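Local atomic coordinates of alkyl hydroperoxide reductase AhpD (Deinococcus radiodurans R1, PDB entry 6K40), a protein that probably acts as a peroxiredoxin-like antioxidant enzyme of the AhpD family, reducing hydroperoxides and so contributing to resistance against oxidative stress. Residues S126-E129 with Q130-A134; A136-L139 with T140-A144; A144-T147 with E148-A152. All blocks are in the same frame, centred on the assembly; numbering follows the deposited sequence.

Interaction 1 (S126-E129 with Q130-A134)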
ATOM      1  N   SER A 126     -16.711  -9.037   3.328  1.00 25.02           N
ATOM      2  CA  SER A 126     -17.673  -9.901   3.993  1.00 27.21           C
ATOM      3  C   SER A 126     -17.276 -10.089   5.458  1.00 28.39           C
ATOM      4  O   SER A 126     -16.196  -9.686   5.893  1.00 28.73           O
ATOM      5  CB  SER A 126     -17.752 -11.251   3.284  1.00 28.18           C
ATOM      6  OG  SER A 126     -16.608 -12.041   3.566  1.00 27.15           O
ATOM      7  N   GLU A 127     -18.145 -10.748   6.224  1.00 28.90           N
ATOM      8  CA  GLU A 127     -17.828 -10.923   7.637  1.00 31.27           C
ATOM      9  C   GLU A 127     -16.702 -11.934   7.798  1.00 28.27           C
ATOM     10  O   GLU A 127     -15.852 -11.804   8.693  1.00 28.28           O
ATOM     11  CB  GLU A 127     -19.057 -11.402   8.409  1.00 36.57           C
ATOM     12  CG  GLU A 127     -19.974 -10.345   8.986  1.00 42.83           C
ATOM     13  CD  GLU A 127     -21.380 -10.885   9.073  1.00 49.66           C
ATOM     14  OE1 GLU A 127     -22.228 -10.272   9.756  1.00 51.77           O
ATOM     15  OE2 GLU A 127     -21.624 -11.909   8.398  1.00 52.83           O
ATOM     16  N   ARG A 128     -16.650 -12.917   6.896  1.00 26.05           N
ATOM     17  CA  ARG A 128     -15.558 -13.878   6.916  1.00 24.75           C
ATOM     18  C   ARG A 128     -14.243 -13.216   6.533  1.00 22.53           C
ATOM     19  O   ARG A 128     -13.210 -13.476   7.160  1.00 22.92           O
ATOM     20  CB  ARG A 128     -15.876 -15.037   5.977  1.00 24.82           C
ATOM     21  CG  ARG A 128     -14.685 -15.917   5.668  1.00 24.94           C
ATOM     22  CD  ARG A 128     -15.017 -16.867   4.551  1.00 26.27           C
ATOM     23  NE  ARG A 128     -15.549 -18.122   5.060  1.00 28.56           N
ATOM     24  CZ  ARG A 128     -14.985 -19.303   4.848  1.00 25.92           C
ATOM     25  NH1 ARG A 128     -13.869 -19.380   4.136  1.00 24.46           N
ATOM     26  NH2 ARG A 128     -15.536 -20.402   5.346  1.00 23.79           N
ATOM     27  N   GLU A 129     -14.264 -12.350   5.517  1.00 23.20           N
ATOM     28  CA  GLU A 129     -13.048 -11.640   5.134  1.00 22.54           C
ATOM     29  C   GLU A 129     -12.577 -10.731   6.259  1.00 20.65           C
ATOM     30  O   GLU A 129     -11.374 -10.621   6.514  1.00 19.91           O
ATOM     31  CB  GLU A 129     -13.282 -10.839   3.852  1.00 22.70           C
ATOM     32  CG  GLU A 129     -13.501 -11.701   2.617  1.00 24.23           C
ATOM     33  CD  GLU A 129     -14.049 -10.916   1.437  1.00 26.95           C
ATOM     34  OE1 GLU A 129     -14.771  -9.918   1.661  1.00 27.99           O
ATOM     35  OE2 GLU A 129     -13.765 -11.305   0.284  1.00 27.20           O
ATOM     36  N   GLN A 130     -13.515 -10.079   6.951  1.00 21.96           N
ATOM     37  CA  GLN A 130     -13.154  -9.235   8.085  1.00 21.50           C
ATOM     38  C   GLN A 130     -12.492 -10.049   9.187  1.00 20.33           C
ATOM     39  O   GLN A 130     -11.463  -9.643   9.740  1.00 19.69           O
ATOM     40  CB  GLN A 130     -14.392  -8.528   8.626  1.00 23.75           C
ATOM     41  CG  GLN A 130     -14.925  -7.434   7.736  1.00 27.42           C
ATOM     42  CD  GLN A 130     -16.209  -6.841   8.267  1.00 29.35           C
ATOM     43  OE1 GLN A 130     -16.262  -6.368   9.402  1.00 30.57           O
ATOM     44  NE2 GLN A 130     -17.254  -6.863   7.449  1.00 30.37           N
ATOM     45  N   ALA A 131     -13.086 -11.195   9.536  1.00 20.74           N
ATOM     46  CA  ALA A 131     -12.501 -12.043  10.571  1.00 20.07           C
ATOM     47  C   ALA A 131     -11.110 -12.512  10.169  1.00 19.90           C
ATOM     48  O   ALA A 131     -10.169 -12.473  10.973  1.00 20.73           O
ATOM     49  CB  ALA A 131     -13.414 -13.235  10.854  1.00 20.44           C
ATOM     50  N   MET A 132     -10.960 -12.963   8.922  1.00 18.65           N
ATOM     51  CA  MET A 132      -9.663 -13.447   8.462  1.00 20.06           C
ATOM     52  C   MET A 132      -8.627 -12.331   8.465  1.00 18.52           C
ATOM     53  O   MET A 132      -7.468 -12.555   8.832  1.00 18.04           O
ATOM     54  CB  MET A 132      -9.798 -14.072   7.074  1.00 22.53           C
ATOM     55  CG  MET A 132     -10.550 -15.397   7.081  1.00 24.81           C
ATOM     56  SD  MET A 132     -10.784 -16.116   5.446  1.00 28.00           S
ATOM     57  CE  MET A 132      -9.141 -16.757   5.125  1.00 27.12           C
ATOM     58  N   CYS A 133      -9.032 -11.109   8.098  1.00 18.32           N
ATOM     59  CA  CYS A 133      -8.074 -10.011   8.035  1.00 17.66           C
ATOM     60  C   CYS A 133      -7.680  -9.539   9.428  1.00 17.91           C
ATOM     61  O   CYS A 133      -6.507  -9.240   9.676  1.00 17.78           O
ATOM     62  CB  CYS A 133      -8.656  -8.846   7.230  1.00 19.62           C
ATOM     63  SG  CYS A 133      -8.734  -9.091   5.437  1.00 21.89           S
ATOM     64  N   ALA A 134      -8.635  -9.500  10.358  1.00 17.52           N
ATOM     65  CA  ALA A 134      -8.306  -9.160  11.738  1.00 18.24           C
ATOM     66  C   ALA A 134      -7.372 -10.193  12.347  1.00 18.92           C
ATOM     67  O   ALA A 134      -6.406  -9.842  13.038  1.00 19.70           O
ATOM     68  CB  ALA A 134      -9.583  -9.033  12.571  1.00 16.04           C
TER
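The first turn of helix 127-141 is closed by Gln130 N, which donates to Ser126 O at 2.9 Å, the first of a ladder that Ala131, Met132 and Cys133 continue onto the carbonyls of Glu127, Arg128 and Glu129. The Gln130 side chain runs back past the same Ser126 carbonyl: CG lies 3.2 Å from Ser126 O, while NE2 adds a weak bond to it at 3.4 Å and also donates to Leu125 O. The same turn carries a capping box. Ser126, the N-cap residue, accepts the amide of Glu129 on OG (Glu129 N to Ser126 OG 3.1 Å), and Ser126 N donates to Glu129 OE1 at 2.7 Å, meeting it on the anti side and somewhat out of the carboxylate plane. The glutamate CG, set beside the backbone N (chi1 -68°), turns the acid back toward the helix start; OE2 forms a salt bridge with Lys112. On another flank, Arg128 and Met132 lie side by side and point the same way, with Arg128 CG 3.9 Å from Met132 SD. Beyond that touch, Arg128 NH1 forms a salt bridge with Glu78 and NE donates to Ala157 O, and Met132 packs on Leu82 and Leu154.

Interaction 2 (A136-L139 with T140-A144)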
ATOM      1  N   ALA A 136      -5.286 -12.180  10.682  1.00 16.55           N
ATOM      2  CA  ALA A 136      -3.987 -12.033  10.036  1.00 15.14           C
ATOM      3  C   ALA A 136      -3.215 -10.861  10.619  1.00 16.73           C
ATOM      4  O   ALA A 136      -2.009 -10.966  10.881  1.00 14.91           O
ATOM      5  CB  ALA A 136      -4.169 -11.860   8.528  1.00 15.15           C
ATOM      6  N   GLU A 137      -3.896  -9.734  10.840  1.00 17.94           N
ATOM      7  CA  GLU A 137      -3.224  -8.568  11.396  1.00 16.75           C
ATOM      8  C   GLU A 137      -2.721  -8.844  12.805  1.00 16.08           C
ATOM      9  O   GLU A 137      -1.585  -8.490  13.145  1.00 16.07           O
ATOM     10  CB  GLU A 137      -4.163  -7.363  11.386  1.00 15.84           C
ATOM     11  CG  GLU A 137      -3.573  -6.128  12.044  1.00 16.91           C
ATOM     12  CD  GLU A 137      -4.029  -4.843  11.388  1.00 18.30           C
ATOM     13  OE1 GLU A 137      -4.572  -4.903  10.265  1.00 19.04           O
ATOM     14  OE2 GLU A 137      -3.840  -3.770  11.996  1.00 19.33           O
ATOM     15  N   LYS A 138      -3.542  -9.484  13.639  1.00 17.89           N
ATOM     16  CA  LYS A 138      -3.094  -9.773  14.996  1.00 18.50           C
ATOM     17  C   LYS A 138      -1.911 -10.734  14.993  1.00 18.70           C
ATOM     18  O   LYS A 138      -0.937 -10.531  15.729  1.00 18.74           O
ATOM     19  CB  LYS A 138      -4.238 -10.334  15.839  1.00 18.75           C
ATOM     20  CG  LYS A 138      -3.989 -10.176  17.331  1.00 19.66           C
ATOM     21  CD  LYS A 138      -4.858 -11.085  18.182  1.00 20.70           C
ATOM     22  CE  LYS A 138      -4.263 -11.228  19.579  1.00 20.31           C
ATOM     23  NZ  LYS A 138      -5.276 -11.553  20.618  1.00 20.82           N
ATOM     24  N   LEU A 139      -1.969 -11.782  14.163  1.00 17.25           N
ATOM     25  CA  LEU A 139      -0.887 -12.761  14.128  1.00 16.70           C
ATOM     26  C   LEU A 139       0.395 -12.166  13.560  1.00 16.79           C
ATOM     27  O   LEU A 139       1.493 -12.597  13.929  1.00 16.81           O
ATOM     28  CB  LEU A 139      -1.311 -13.992  13.325  1.00 17.34           C
ATOM     29  CG  LEU A 139      -0.370 -15.202  13.346  1.00 18.63           C
ATOM     30  CD1 LEU A 139      -0.051 -15.631  14.770  1.00 19.57           C
ATOM     31  CD2 LEU A 139      -0.963 -16.362  12.564  1.00 18.73           C
ATOM     32  N   THR A 140       0.279 -11.176  12.672  1.00 16.56           N
ATOM     33  CA  THR A 140       1.469 -10.529  12.133  1.00 15.52           C
ATOM     34  C   THR A 140       2.079  -9.555  13.134  1.00 16.15           C
ATOM     35  O   THR A 140       3.302  -9.542  13.325  1.00 15.57           O
ATOM     36  CB  THR A 140       1.134  -9.802  10.830  1.00 15.16           C
ATOM     37  OG1 THR A 140       0.668 -10.746   9.859  1.00 17.12           O
ATOM     38  CG2 THR A 140       2.367  -9.091  10.280  1.00 14.55           C
ATOM     39  N   LEU A 141       1.251  -8.739  13.784  1.00 16.17           N
ATOM     40  CA  LEU A 141       1.770  -7.652  14.603  1.00 16.28           C
ATOM     41  C   LEU A 141       1.982  -8.036  16.060  1.00 18.74           C
ATOM     42  O   LEU A 141       2.904  -7.515  16.697  1.00 22.14           O
ATOM     43  CB  LEU A 141       0.823  -6.451  14.533  1.00 14.98           C
ATOM     44  CG  LEU A 141       0.654  -5.801  13.160  1.00 15.87           C
ATOM     45  CD1 LEU A 141      -0.280  -4.603  13.248  1.00 15.80           C
ATOM     46  CD2 LEU A 141       2.004  -5.393  12.592  1.00 14.74           C
ATOM     47  N   ARG A 142       1.175  -8.943  16.604  1.00 19.10           N
ATOM     48  CA  ARG A 142       1.243  -9.309  18.021  1.00 19.13           C
ATOM     49  C   ARG A 142       1.191 -10.824  18.189  1.00 17.35           C
ATOM     50  O   ARG A 142       0.274 -11.356  18.822  1.00 16.44           O
ATOM     51  CB  ARG A 142       0.112  -8.640  18.800  1.00 22.70           C
ATOM     52  CG  ARG A 142       0.184  -7.122  18.837  1.00 28.51           C
ATOM     53  CD  ARG A 142      -1.071  -6.519  19.449  1.00 33.71           C
ATOM     54  NE  ARG A 142      -2.211  -6.555  18.536  1.00 38.52           N
ATOM     55  CZ  ARG A 142      -3.410  -7.037  18.852  1.00 42.14           C
ATOM     56  NH1 ARG A 142      -3.633  -7.531  20.064  1.00 42.93           N
ATOM     57  NH2 ARG A 142      -4.388  -7.023  17.956  1.00 42.34           N
ATOM     58  N   PRO A 143       2.177 -11.552  17.654  1.00 17.35           N
ATOM     59  CA  PRO A 143       2.117 -13.023  17.738  1.00 18.45           C
ATOM     60  C   PRO A 143       2.106 -13.557  19.161  1.00 22.36           C
ATOM     61  O   PRO A 143       1.553 -14.637  19.401  1.00 26.11           O
ATOM     62  CB  PRO A 143       3.378 -13.468  16.983  1.00 16.62           C
ATOM     63  CG  PRO A 143       4.300 -12.302  17.065  1.00 15.72           C
ATOM     64  CD  PRO A 143       3.415 -11.092  17.001  1.00 15.36           C
ATOM     65  N   ALA A 144       2.690 -12.831  20.114  1.00 19.63           N
ATOM     66  CA  ALA A 144       2.738 -13.306  21.493  1.00 20.86           C
ATOM     67  C   ALA A 144       1.374 -13.299  22.172  1.00 20.59           C
ATOM     68  O   ALA A 144       1.223 -13.921  23.230  1.00 19.64           O
ATOM     69  CB  ALA A 144       3.720 -12.465  22.309  1.00 21.69           C
TER
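Ala136 and Thr140 stand one turn apart near the C-terminal end of helix 127-141, and the carbonyl of Ala136 is gripped twice by the same residue. Thr140 N gives the usual helical bond to Ala136 O at 2.9 Å, and Thr140 OG1 donates to that oxygen at 2.9 Å as well, the two donors arriving from opposite faces of the carbonyl plane. A first torsion of -61° makes this possible: it holds the hydroxyl beside the threonine's own amide, facing back along the helix.

Glu137 follows with its carbonyl bonded to Leu141 N. The two side chains cross obliquely, CD1 of Leu141 resting 3.8 Å from Glu137 CG, so the leucine touches the aliphatic root of a buried acid. The carboxylate has partners elsewhere, in Trp120 NE1, Arg121 and Arg91 of the second subunit.

Lys138 accepts Arg142 N on its carbonyl at 2.8 Å, while its extended chain crosses the arginine side chain at about a right angle. CG of Lys138 covers one face of the guanidinium, offset toward the rim, at 3.2 Å from Arg142 NH2. Two cationic ends are thereby brought near each other, Lys138 NZ and Arg142 NH1 being 4.4 Å apart; the acids Asp150 and Glu145, their respective salt-bridge partners, would be expected to ease that repulsion.

Leu139 closes the series: its O lies 3.7 Å from Pro143 CB. Arg142 has already left helical geometry, and the proline that follows has no amide hydrogen to offer. Ala136 and Thr140 pack against helices 76-90 and 161-184, with Leu139 joining them on Ile171 of the latter.

Interaction 3 (A144-T147 with E148-A152)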
ATOM      1  N   ALA A 144       2.690 -12.831  20.114  1.00 19.63           N
ATOM      2  CA  ALA A 144       2.738 -13.306  21.493  1.00 20.86           C
ATOM      3  C   ALA A 144       1.374 -13.299  22.172  1.00 20.59           C
ATOM      4  O   ALA A 144       1.223 -13.921  23.230  1.00 19.64           O
ATOM      5  CB  ALA A 144       3.720 -12.465  22.309  1.00 21.69           C
ATOM      6  N   GLU A 145       0.389 -12.603  21.609  1.00 23.14           N
ATOM      7  CA  GLU A 145      -0.904 -12.421  22.258  1.00 23.28           C
ATOM      8  C   GLU A 145      -1.994 -13.349  21.725  1.00 21.06           C
ATOM      9  O   GLU A 145      -3.168 -13.157  22.056  1.00 20.94           O
ATOM     10  CB  GLU A 145      -1.341 -10.960  22.136  1.00 24.75           C
ATOM     11  CG  GLU A 145      -0.404  -9.999  22.860  1.00 27.75           C
ATOM     12  CD  GLU A 145      -0.764  -8.544  22.645  1.00 33.16           C
ATOM     13  OE1 GLU A 145      -1.970  -8.225  22.604  1.00 35.57           O
ATOM     14  OE2 GLU A 145       0.165  -7.715  22.518  1.00 35.90           O
ATOM     15  N   MET A 146      -1.639 -14.348  20.916  1.00 19.82           N
ATOM     16  CA  MET A 146      -2.638 -15.274  20.395  1.00 18.79           C
ATOM     17  C   MET A 146      -3.266 -16.085  21.522  1.00 20.96           C
ATOM     18  O   MET A 146      -2.575 -16.562  22.426  1.00 23.56           O
ATOM     19  CB  MET A 146      -2.016 -16.233  19.376  1.00 17.70           C
ATOM     20  CG  MET A 146      -1.559 -15.607  18.076  1.00 19.03           C
ATOM     21  SD  MET A 146      -2.783 -14.529  17.313  1.00 21.92           S
ATOM     22  CE  MET A 146      -1.923 -12.992  17.498  1.00 22.40           C
ATOM     23  N   THR A 147      -4.586 -16.241  21.461  1.00 20.00           N
ATOM     24  CA  THR A 147      -5.326 -17.096  22.379  1.00 21.18           C
ATOM     25  C   THR A 147      -6.252 -17.995  21.574  1.00 20.59           C
ATOM     26  O   THR A 147      -6.455 -17.806  20.371  1.00 18.53           O
ATOM     27  CB  THR A 147      -6.144 -16.290  23.401  1.00 22.53           C
ATOM     28  OG1 THR A 147      -7.131 -15.507  22.716  1.00 23.89           O
ATOM     29  CG2 THR A 147      -5.244 -15.381  24.230  1.00 21.69           C
ATOM     30  N   GLU A 148      -6.812 -18.996  22.256  1.00 21.94           N
ATOM     31  CA  GLU A 148      -7.796 -19.861  21.616  1.00 22.45           C
ATOM     32  C   GLU A 148      -9.043 -19.083  21.210  1.00 22.73           C
ATOM     33  O   GLU A 148      -9.641 -19.371  20.165  1.00 23.67           O
ATOM     34  CB  GLU A 148      -8.161 -21.014  22.552  1.00 22.53           C
ATOM     35  CG  GLU A 148      -9.113 -22.036  21.953  1.00 24.04           C
ATOM     36  CD  GLU A 148      -9.266 -23.275  22.821  1.00 24.99           C
ATOM     37  OE1 GLU A 148      -8.808 -23.255  23.983  1.00 24.89           O
ATOM     38  OE2 GLU A 148      -9.852 -24.267  22.340  1.00 25.65           O
ATOM     39  N   ALA A 149      -9.428 -18.080  22.005  1.00 21.99           N
ATOM     40  CA  ALA A 149     -10.625 -17.296  21.708  1.00 22.11           C
ATOM     41  C   ALA A 149     -10.527 -16.596  20.357  1.00 21.32           C
ATOM     42  O   ALA A 149     -11.555 -16.334  19.718  1.00 20.89           O
ATOM     43  CB  ALA A 149     -10.872 -16.277  22.821  1.00 21.92           C
ATOM     44  N   ASP A 150      -9.306 -16.287  19.909  1.00 19.35           N
ATOM     45  CA  ASP A 150      -9.119 -15.656  18.608  1.00 19.76           C
ATOM     46  C   ASP A 150      -9.616 -16.527  17.461  1.00 19.94           C
ATOM     47  O   ASP A 150      -9.852 -16.009  16.364  1.00 20.92           O
ATOM     48  CB  ASP A 150      -7.643 -15.315  18.394  1.00 20.11           C
ATOM     49  CG  ASP A 150      -7.149 -14.247  19.348  1.00 21.16           C
ATOM     50  OD1 ASP A 150      -7.916 -13.310  19.649  1.00 22.58           O
ATOM     51  OD2 ASP A 150      -5.989 -14.344  19.796  1.00 22.90           O
ATOM     52  N   LEU A 151      -9.775 -17.833  17.678  1.00 20.35           N
ATOM     53  CA  LEU A 151     -10.312 -18.685  16.626  1.00 21.67           C
ATOM     54  C   LEU A 151     -11.826 -18.579  16.507  1.00 22.78           C
ATOM     55  O   LEU A 151     -12.383 -19.001  15.486  1.00 23.29           O
ATOM     56  CB  LEU A 151      -9.924 -20.145  16.868  1.00 21.29           C
ATOM     57  CG  LEU A 151      -8.433 -20.475  16.930  1.00 23.19           C
ATOM     58  CD1 LEU A 151      -8.237 -21.970  17.151  1.00 23.31           C
ATOM     59  CD2 LEU A 151      -7.699 -20.004  15.676  1.00 21.20           C
ATOM     60  N   ALA A 152     -12.496 -18.016  17.514  1.00 22.84           N
ATOM     61  CA  ALA A 152     -13.958 -17.981  17.512  1.00 22.09           C
ATOM     62  C   ALA A 152     -14.549 -17.284  16.290  1.00 22.69           C
ATOM     63  O   ALA A 152     -15.482 -17.843  15.688  1.00 22.10           O
ATOM     64  CB  ALA A 152     -14.458 -17.348  18.815  1.00 20.73           C
TER
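Glu148 directly follows Thr147 at the start of the turn that Thr147 and Asp150 close on the way to helix 151-156, and its O accepts Leu151 N.

Ala149 comes next, in a short 3-10 segment; its methyl carbon CB lies 3.8 Å from Thr147 OG1.

Asp150 carries most of the contact. A chi1 of -66° sets its CG beside its own backbone N and directs the carboxylate back three residues, where OD2 takes the amide N of Thr147 at 2.9 Å. The N-H points almost straight at the oxygen, but approaches from above the carboxylate plane. The same oxygen receives a weak bond from the threonine hydroxyl, Thr147 OG1 to Asp150 OD2 3.3 Å, the two side chains crossing nearly at right angles. The OD2 bond to Thr147 N resembles one half of a capping box, while the reciprocal bond runs to the carbonyl: Asp150 N donates to Thr147 O at 3.3 Å, also well above the carbonyl plane. The Met146 side chain crosses that of Asp150 at about a right angle, Met146 SD 4.1 Å from Asp150 OD2.

Leu151 and Ala152 carry the chain onward, the amide of Ala152 bonding to Ala149 O. Although the contact lies at the surface, it packs on helix 127-141: Asp150 and Leu151 touch Tyr135, Met146 rests on Lys138 and Leu139, and Asp150 OD2 also forms a salt bridge with Lys138 NZ.

Overall arrangement
The three contacts follow the chain through the beginning of helix 127-141, its end, and the turn toward helix 151-156. Interactions 1 and 2 have centres 15 Å apart, lie on the same helix and do not otherwise touch each other. Interactions 2 and 3, with centres 10 Å apart, share Ala144 and touch directly: Lys138 NZ lies 3.0 Å from Asp150 OD2 and 3.0 Å from Glu145 O, while Met146 CE approaches Lys138 O. Interaction 3 comes within about 6 Å of interaction 1, nearest atoms, without touching. Interactions 1 and 2 both pack on helix 76-90, which leads into the Cys-X-X-Cys sequence that is the redox centre in AhpD relatives.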